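Local coordinates for protein large component of pyocin AP41 (PDB 4UHQ) that probably kills competing bacteria by cutting their DNA, its C-terminal DNase domain being an HNH-type endonuclease that binds a nickel ion here, at residues K43-R46 and D47-Q51; F52-A55 and V56-P60; N70-F73 and V74-L78. All blocks are in the same frame, centred on the assembly; numbering follows the deposited sequence. Where two conformers were deposited one is given.

Contact 1: residues K43-R46 and D47-Q51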
loop_
_atom_site.group_PDB
_atom_site.type_symbol
_atom_site.label_atom_id
_atom_site.label_comp_id
_atom_site.label_asym_id
_atom_site.label_seq_id
_atom_site.Cartn_x
_atom_site.Cartn_y
_atom_site.Cartn_z
ATOM N N LYS A 43 16.352 3.064 -2.488
ATOM C CA LYS A 43 17.014 3.397 -3.736
ATOM C C LYS A 43 16.031 3.847 -4.813
ATOM O O LYS A 43 16.418 4.557 -5.781
ATOM C CB LYS A 43 17.811 2.192 -4.251
ATOM C CG LYS A 43 18.735 1.567 -3.210
ATOM C CD LYS A 43 19.606 0.453 -3.796
ATOM C CE LYS A 43 20.930 1.019 -4.288
ATOM N NZ LYS A 43 21.950 0.005 -4.712
ATOM N N SER A 44 14.784 3.431 -4.639
ATOM C CA SER A 44 13.777 3.533 -5.695
ATOM C C SER A 44 12.432 3.171 -5.126
ATOM O O SER A 44 12.341 2.598 -4.013
ATOM C CB SER A 44 14.106 2.600 -6.852
ATOM O OG SER A 44 13.914 1.250 -6.445
ATOM N N TRP A 45 11.375 3.456 -5.878
ATOM C CA TRP A 45 10.050 3.055 -5.406
ATOM C C TRP A 45 9.938 1.521 -5.311
ATOM O O TRP A 45 9.406 0.987 -4.334
ATOM C CB TRP A 45 8.969 3.609 -6.319
ATOM C CG TRP A 45 7.637 3.157 -5.867
ATOM C CD1 TRP A 45 6.810 2.296 -6.515
ATOM C CD2 TRP A 45 6.998 3.490 -4.625
ATOM N NE1 TRP A 45 5.664 2.094 -5.767
ATOM C CE2 TRP A 45 5.759 2.826 -4.610
ATOM C CE3 TRP A 45 7.344 4.319 -3.546
ATOM C CZ2 TRP A 45 4.885 2.935 -3.540
ATOM C CZ3 TRP A 45 6.469 4.407 -2.494
ATOM C CH2 TRP A 45 5.272 3.752 -2.507
ATOM N N ARG A 46 10.475 0.820 -6.309
ATOM C CA ARG A 46 10.495 -0.642 -6.250
ATOM C C ARG A 46 11.149 -1.167 -4.959
ATOM O O ARG A 46 10.664 -2.114 -4.349
ATOM C CB ARG A 46 11.235 -1.189 -7.471
ATOM C CG ARG A 46 11.511 -2.698 -7.407
ATOM C CD ARG A 46 12.156 -3.186 -8.686
ATOM N NE ARG A 46 12.370 -4.628 -8.655
ATOM C CZ ARG A 46 12.872 -5.324 -9.669
ATOM N NH1 ARG A 46 13.210 -4.709 -10.797
ATOM N NH2 ARG A 46 13.034 -6.634 -9.559
ATOM N N ASP A 47 12.290 -0.591 -4.587
ATOM C CA ASP A 47 12.960 -0.970 -3.355
ATOM C C ASP A 47 12.037 -0.781 -2.176
ATOM O O ASP A 47 11.892 -1.664 -1.307
ATOM C CB ASP A 47 14.245 -0.116 -3.214
ATOM C CG ASP A 47 15.139 -0.541 -2.066
ATOM O OD1 ASP A 47 15.110 -1.724 -1.644
ATOM O OD2 ASP A 47 15.935 0.333 -1.617
ATOM N N PHE A 48 11.398 0.368 -2.111
ATOM C CA PHE A 48 10.467 0.590 -1.001
ATOM C C PHE A 48 9.323 -0.436 -1.000
ATOM O O PHE A 48 8.969 -0.975 0.057
ATOM C CB PHE A 48 9.898 2.025 -1.051
ATOM C CG PHE A 48 8.886 2.285 0.022
ATOM C CD1 PHE A 48 7.556 2.014 -0.195
ATOM C CD2 PHE A 48 9.273 2.775 1.252
ATOM C CE1 PHE A 48 6.618 2.217 0.817
ATOM C CE2 PHE A 48 8.339 3.011 2.265
ATOM C CZ PHE A 48 7.020 2.727 2.062
ATOM N N ARG A 49 8.716 -0.667 -2.162
ATOM C CA ARG A 49 7.575 -1.575 -2.251
ATOM C C ARG A 49 7.960 -2.974 -1.751
ATOM O O ARG A 49 7.206 -3.613 -0.991
ATOM C CB ARG A 49 7.076 -1.650 -3.696
ATOM C CG ARG A 49 5.881 -2.577 -3.938
ATOM C CD ARG A 49 5.522 -2.566 -5.420
ATOM N NE ARG A 49 6.533 -3.291 -6.193
ATOM C CZ ARG A 49 7.164 -2.821 -7.267
ATOM N NH1 ARG A 49 6.900 -1.602 -7.731
ATOM N NH2 ARG A 49 8.067 -3.580 -7.890
ATOM N N GLU A 50 9.116 -3.458 -2.174
ATOM C CA GLU A 50 9.597 -4.767 -1.750
ATOM C C GLU A 50 9.808 -4.792 -0.244
ATOM O O GLU A 50 9.371 -5.735 0.420
ATOM C CB GLU A 50 10.884 -5.125 -2.503
ATOM C CG GLU A 50 10.625 -5.399 -3.929
ATOM C CD GLU A 50 11.901 -5.522 -4.742
ATOM O OE1 GLU A 50 13.000 -5.251 -4.192
ATOM O OE2 GLU A 50 11.808 -5.870 -5.935
ATOM N N GLN A 51 10.422 -3.761 0.333
ATOM C CA GLN A 51 10.685 -3.792 1.765
ATOM C C GLN A 51 9.387 -3.604 2.530
ATOM O O GLN A 51 9.227 -4.131 3.640
ATOM C CB GLN A 51 11.743 -2.742 2.162
ATOM C CG GLN A 51 13.106 -3.001 1.527
ATOM C CD GLN A 51 14.222 -2.141 2.109
ATOM O OE1 GLN A 51 14.266 -1.888 3.312
ATOM N NE2 GLN A 51 15.134 -1.702 1.251
HETATM O O HOH W 1 4.403 -0.198 -7.711
#
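F48 N bonds to S44 O at 3.1 Å, R49 N to W45 O and E50 N to R46 O, the i to i+4 pattern that opens helix 45-57 of this HNH-family DNase domain. S44 is the N-cap: its OG, set between the backbone N and the carbonyl carbon (chi1 70°), accepts D47 N at 3.1 Å with an N-H...O angle of 166°. D47 reaches back past the cap, where its OD2 takes K43 N through the anti lone pair at 2.9 Å, a bond that ties the carboxylate to the residue before the cap. The six-membered ring of W45 and the ring of buried F48 lie near-parallel, planes 20° apart but slid, with centroids 5.1 Å apart, CZ3 of W45 meeting CD1 of F48; H98 meets the W45 ring and F42 meets F48 edge-to-face. R46, extended, forms a salt bridge from NE to E50 OE2 at 3.0 Å; the oxygen lies in the guanidinium plane, yet NE comes from above the carboxylate plane. R49 bends at chi3 to lay one guanidinium face over R46 CA, and a single water accepts from R49 NH1 at 2.9 Å and from W45 NE1 at 3.3 Å.

Contact 2: residues F52-A55 and V56-P60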
loop_
_atom_site.group_PDB
_atom_site.type_symbol
_atom_site.label_atom_id
_atom_site.label_comp_id
_atom_site.label_asym_id
_atom_site.label_seq_id
_atom_site.Cartn_x
_atom_site.Cartn_y
_atom_site.Cartn_z
ATOM N N PHE A 52 8.434 -2.877 1.931
ATOM C CA PHE A 52 7.134 -2.717 2.554
ATOM C C PHE A 52 6.473 -4.092 2.719
ATOM O O PHE A 52 5.968 -4.445 3.794
ATOM C CB PHE A 52 6.232 -1.792 1.695
ATOM C CG PHE A 52 4.847 -1.680 2.227
ATOM C CD1 PHE A 52 3.870 -2.582 1.830
ATOM C CD2 PHE A 52 4.511 -0.664 3.080
ATOM C CE1 PHE A 52 2.578 -2.504 2.364
ATOM C CE2 PHE A 52 3.205 -0.532 3.575
ATOM C CZ PHE A 52 2.244 -1.478 3.239
ATOM N N TRP A 53 6.414 -4.866 1.645
ATOM C CA TRP A 53 5.685 -6.127 1.771
ATOM C C TRP A 53 6.481 -7.099 2.627
ATOM O O TRP A 53 5.891 -7.930 3.328
ATOM C CB TRP A 53 5.359 -6.723 0.420
ATOM C CG TRP A 53 4.287 -5.888 -0.262
ATOM C CD1 TRP A 53 4.452 -5.122 -1.369
ATOM C CD2 TRP A 53 2.931 -5.714 0.180
ATOM N NE1 TRP A 53 3.255 -4.493 -1.673
ATOM C CE2 TRP A 53 2.321 -4.810 -0.732
ATOM C CE3 TRP A 53 2.185 -6.187 1.277
ATOM C CZ2 TRP A 53 0.990 -4.416 -0.629
ATOM C CZ3 TRP A 53 0.840 -5.800 1.359
ATOM C CH2 TRP A 53 0.268 -4.905 0.422
ATOM N N MET A 54 7.824 -7.018 2.616
ATOM C CA MET A 54 8.593 -7.858 3.574
ATOM C C MET A 54 8.277 -7.470 5.023
ATOM O O MET A 54 8.190 -8.356 5.890
ATOM C CB MET A 54 10.077 -7.724 3.304
ATOM C CG MET A 54 10.402 -8.113 1.898
ATOM S SD MET A 54 11.866 -9.109 1.959
ATOM C CE MET A 54 11.376 -10.221 3.334
ATOM N N ALA A 55 8.087 -6.179 5.300
ATOM C CA ALA A 55 7.694 -5.766 6.651
ATOM C C ALA A 55 6.340 -6.351 7.027
ATOM O O ALA A 55 6.157 -6.824 8.157
ATOM C CB ALA A 55 7.650 -4.231 6.760
ATOM N N VAL A 56 5.401 -6.335 6.090
ATOM C CA VAL A 56 4.105 -6.992 6.323
ATOM C C VAL A 56 4.321 -8.447 6.693
ATOM O O VAL A 56 3.690 -8.993 7.604
ATOM C CB VAL A 56 3.213 -6.852 5.087
ATOM C CG1 VAL A 56 1.950 -7.733 5.150
ATOM C CG2 VAL A 56 2.816 -5.361 4.916
ATOM N N SER A 57 5.186 -9.116 5.953
ATOM C CA SER A 57 5.412 -10.558 6.176
ATOM C C SER A 57 5.948 -10.881 7.564
ATOM O O SER A 57 5.774 -12.022 8.042
ATOM C CB SER A 57 6.363 -11.091 5.079
ATOM O OG SER A 57 7.751 -10.889 5.424
ATOM N N LYS A 58 6.603 -9.909 8.205
ATOM C CA LYS A 58 7.195 -10.131 9.507
ATOM C C LYS A 58 6.263 -9.733 10.637
ATOM O O LYS A 58 6.638 -9.882 11.805
ATOM C CB LYS A 58 8.513 -9.359 9.609
ATOM C CG LYS A 58 9.598 -9.905 8.703
ATOM C CD LYS A 58 10.760 -8.927 8.563
ATOM C CE LYS A 58 11.834 -9.479 7.632
ATOM N NZ LYS A 58 12.964 -8.508 7.481
ATOM N N ASP A 59 5.061 -9.264 10.303
ATOM C CA ASP A 59 4.133 -8.833 11.348
ATOM C C ASP A 59 2.926 -9.753 11.495
ATOM O O ASP A 59 2.116 -9.841 10.591
ATOM C CB ASP A 59 3.602 -7.431 11.053
ATOM C CG ASP A 59 2.722 -6.925 12.168
ATOM O OD1 ASP A 59 3.244 -6.771 13.268
ATOM O OD2 ASP A 59 1.509 -6.723 11.967
ATOM N N PRO A 60 2.792 -10.432 12.633
ATOM C CA PRO A 60 1.706 -11.432 12.710
ATOM C C PRO A 60 0.314 -10.857 12.494
ATOM O O PRO A 60 -0.511 -11.501 11.821
ATOM C CB PRO A 60 1.855 -11.977 14.128
ATOM C CG PRO A 60 3.366 -11.868 14.376
ATOM C CD PRO A 60 3.744 -10.538 13.735
#
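V56 is rotated so that CG1 stands anti to its backbone N (chi1 169°) and CG2 anti to its carbonyl carbon, which carries CG2 back toward F52 and W53 on the preceding turn. The methyl CG2 lies 3.8 Å from F52 CE1 and likewise 3.8 Å from W53 CE3, coming obliquely to both rings. Those rings also pack on each other, for F52 CD1 sits 3.6 Å above the W53 plane, over its centre. V56 and W53 run side by side, whereas F52 crosses the valine at a slant; I33 and L37 of helix 31-37 pack on F52, and V74 of helix 68-75 packs on W53.

The polar half of the contact concerns the last carbonyls of the helix. S57 turns OG between its backbone N and carbonyl carbon (chi1 85°), and from there OG donates to M54 O at 2.6 Å, with a C=O...O angle of 125°. The same carbonyl takes a weak second bond from K58 N, while K58 N also donates to A55 O at 3.1 Å, arriving from above the carbonyl plane. K58 runs its extended chain past this point, CG lying 3.5 Å from M54 O. A55 O has a further donor in Q36 NE2. D59 N closes on V56 O at 3.0 Å, and D59 OD2 accepts A62 N. Bonds from i+3 thus replace those from i+4, as at the C-terminus of many helices, here 45-57, and D59 then serves as the N-cap of helix 60-63.

Contact 3: residues N70-F73 and V74-L78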
loop_
_atom_site.group_PDB
_atom_site.type_symbol
_atom_site.label_atom_id
_atom_site.label_comp_id
_atom_site.label_asym_id
_atom_site.label_seq_id
_atom_site.Cartn_x
_atom_site.Cartn_y
_atom_site.Cartn_z
ATOM N N ASN A 70 -0.849 -15.749 -0.344
ATOM C CA ASN A 70 -0.420 -14.365 -0.205
ATOM C C ASN A 70 0.623 -14.153 0.898
ATOM O O ASN A 70 1.495 -13.263 0.749
ATOM C CB ASN A 70 -1.615 -13.449 0.042
ATOM C CG ASN A 70 -2.270 -13.045 -1.266
ATOM O OD1 ASN A 70 -1.658 -13.128 -2.337
ATOM N ND2 ASN A 70 -3.541 -12.638 -1.174
ATOM N N ARG A 71 0.613 -14.986 1.952
ATOM C CA ARG A 71 1.702 -14.916 2.944
ATOM C C ARG A 71 3.058 -15.284 2.324
ATOM O O ARG A 71 4.110 -14.645 2.633
ATOM C CB ARG A 71 1.395 -15.869 4.096
ATOM C CG ARG A 71 0.080 -15.457 4.811
ATOM C CD ARG A 71 -0.221 -16.446 5.925
ATOM N NE ARG A 71 -1.582 -16.191 6.361
ATOM C CZ ARG A 71 -2.011 -16.323 7.598
ATOM N NH1 ARG A 71 -1.219 -16.783 8.569
ATOM N NH2 ARG A 71 -3.278 -15.995 7.851
ATOM N N TYR A 72 3.027 -16.297 1.451
ATOM C CA TYR A 72 4.251 -16.622 0.721
ATOM C C TYR A 72 4.714 -15.412 -0.108
ATOM O O TYR A 72 5.887 -15.011 -0.033
ATOM C CB TYR A 72 4.057 -17.833 -0.190
ATOM C CG TYR A 72 5.280 -18.028 -1.024
ATOM C CD1 TYR A 72 6.381 -18.606 -0.464
ATOM C CD2 TYR A 72 5.326 -17.568 -2.350
ATOM C CE1 TYR A 72 7.552 -18.770 -1.202
ATOM C CE2 TYR A 72 6.509 -17.766 -3.091
ATOM C CZ TYR A 72 7.570 -18.325 -2.495
ATOM O OH TYR A 72 8.765 -18.556 -3.179
ATOM N N PHE A 73 3.806 -14.851 -0.899
ATOM C CA PHE A 73 4.273 -13.744 -1.751
ATOM C C PHE A 73 4.838 -12.571 -0.956
ATOM O O PHE A 73 5.902 -12.066 -1.357
ATOM C CB PHE A 73 3.136 -13.315 -2.704
ATOM C CG PHE A 73 2.876 -14.339 -3.771
ATOM C CD1 PHE A 73 3.851 -14.643 -4.737
ATOM C CD2 PHE A 73 1.678 -15.014 -3.822
ATOM C CE1 PHE A 73 3.623 -15.621 -5.722
ATOM C CE2 PHE A 73 1.494 -16.002 -4.780
ATOM C CZ PHE A 73 2.431 -16.298 -5.702
ATOM N N VAL A 74 4.206 -12.146 0.142
ATOM C CA VAL A 74 4.763 -10.985 0.848
ATOM C C VAL A 74 6.093 -11.336 1.485
ATOM O O VAL A 74 6.942 -10.441 1.611
ATOM C CB VAL A 74 3.791 -10.348 1.898
ATOM C CG1 VAL A 74 2.540 -9.776 1.131
ATOM C CG2 VAL A 74 3.345 -11.353 2.957
ATOM N N SER A 75 6.305 -12.611 1.832
ATOM C CA SER A 75 7.629 -12.981 2.378
ATOM C C SER A 75 8.741 -12.816 1.354
ATOM O O SER A 75 9.931 -12.788 1.710
ATOM C CB SER A 75 7.573 -14.421 2.886
ATOM O OG SER A 75 7.648 -15.420 1.857
ATOM N N GLN A 76 8.362 -12.751 0.079
ATOM C CA GLN A 76 9.326 -12.533 -0.999
ATOM C C GLN A 76 9.408 -11.082 -1.432
ATOM O O GLN A 76 10.101 -10.771 -2.408
ATOM C CB GLN A 76 8.955 -13.407 -2.195
ATOM C CG GLN A 76 8.823 -14.900 -1.859
ATOM C CD GLN A 76 10.071 -15.450 -1.260
ATOM O OE1 GLN A 76 11.103 -15.506 -1.924
ATOM N NE2 GLN A 76 10.014 -15.851 -0.000
ATOM N N GLY A 77 8.729 -10.206 -0.703
ATOM C CA GLY A 77 8.715 -8.787 -1.061
ATOM C C GLY A 77 7.786 -8.482 -2.224
ATOM O O GLY A 77 7.895 -7.429 -2.866
ATOM N N LEU A 78 6.881 -9.411 -2.512
ATOM C CA LEU A 78 5.903 -9.206 -3.579
ATOM C C LEU A 78 4.523 -8.886 -3.052
ATOM O O LEU A 78 4.139 -9.324 -1.980
ATOM C CB LEU A 78 5.809 -10.463 -4.448
ATOM C CG LEU A 78 7.143 -10.856 -5.045
ATOM C CD1 LEU A 78 6.999 -12.234 -5.715
ATOM C CD2 LEU A 78 7.576 -9.841 -6.059
#
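Q76 folds over Y72: its CG lies 3.7 Å from Y72 CZ and 4.0 Å from the centroid of the Y72 ring, 25° off the ring normal, a CH-pi contact over one face and offset toward the rim. The bend at chi2 of Q76 (-57°) turns the amide back across the tyrosine, and amide and ring end almost parallel. S75 OG links the two residues. It donates to Y72 O at 2.6 Å and accepts Q76 NE2 at 3.0 Å, with OG close to the amide plane, so the glutamine is held flat by a bond at its nitrogen and by the ring beneath its chain.

Next to this pair, F73 O takes two donors from opposite faces of its carbonyl plane, Q76 N at 2.9 Å and L78 N at 3.1 Å. The second of these, together with G77 N on V74 O at 2.9 Å, defines a Schellman motif that ends helix 68-75, with G77 as the C-prime residue at a positive phi of 77°. Past the glycine, L78 crosses F73 at a slant, its CD1 at the edge of the phenyl ring, 4.1 Å from F73 CD1. The other side-chain neighbours of F73 include Y72, whose CD2 lies over one face of its ring.

Farther out, Y81 meets the F73 ring edge-to-face, while the backbone N of Y81 is held by N70 OD1, so one residue of the helix fixes the partner of another. A citrate, probably from the crystallisation liquor, also lies against F73. R71 ties its NE to L66 O, and the V74 side chain packs on L63, L66 and P80 and on S57 of helix 45-57.

Contacts 1 and 2 share helix 45-57, its start and its end, with centres 14 Å apart; contact 3 ends helix 68-75. Contact 1 lies mostly at the surface and combines charge, N-capping and one ring pair, the W45 side chain being about 9 Å from the nickel ion; contact 2 centres on the apolar cluster of V56, F52 and W53. Contacts 2 and 3 are partly buried, with centres 8 Å apart, and both put a serine hydroxyl on the carbonyl three residues back. Only contact 3 closes with a Schellman glycine. Helix 45-57 meets the end of helix 68-75 and the turn after it, M54 CG packing on G77 CA at 3.5 Å; E50 CG touches G77 O at 3.6 Å.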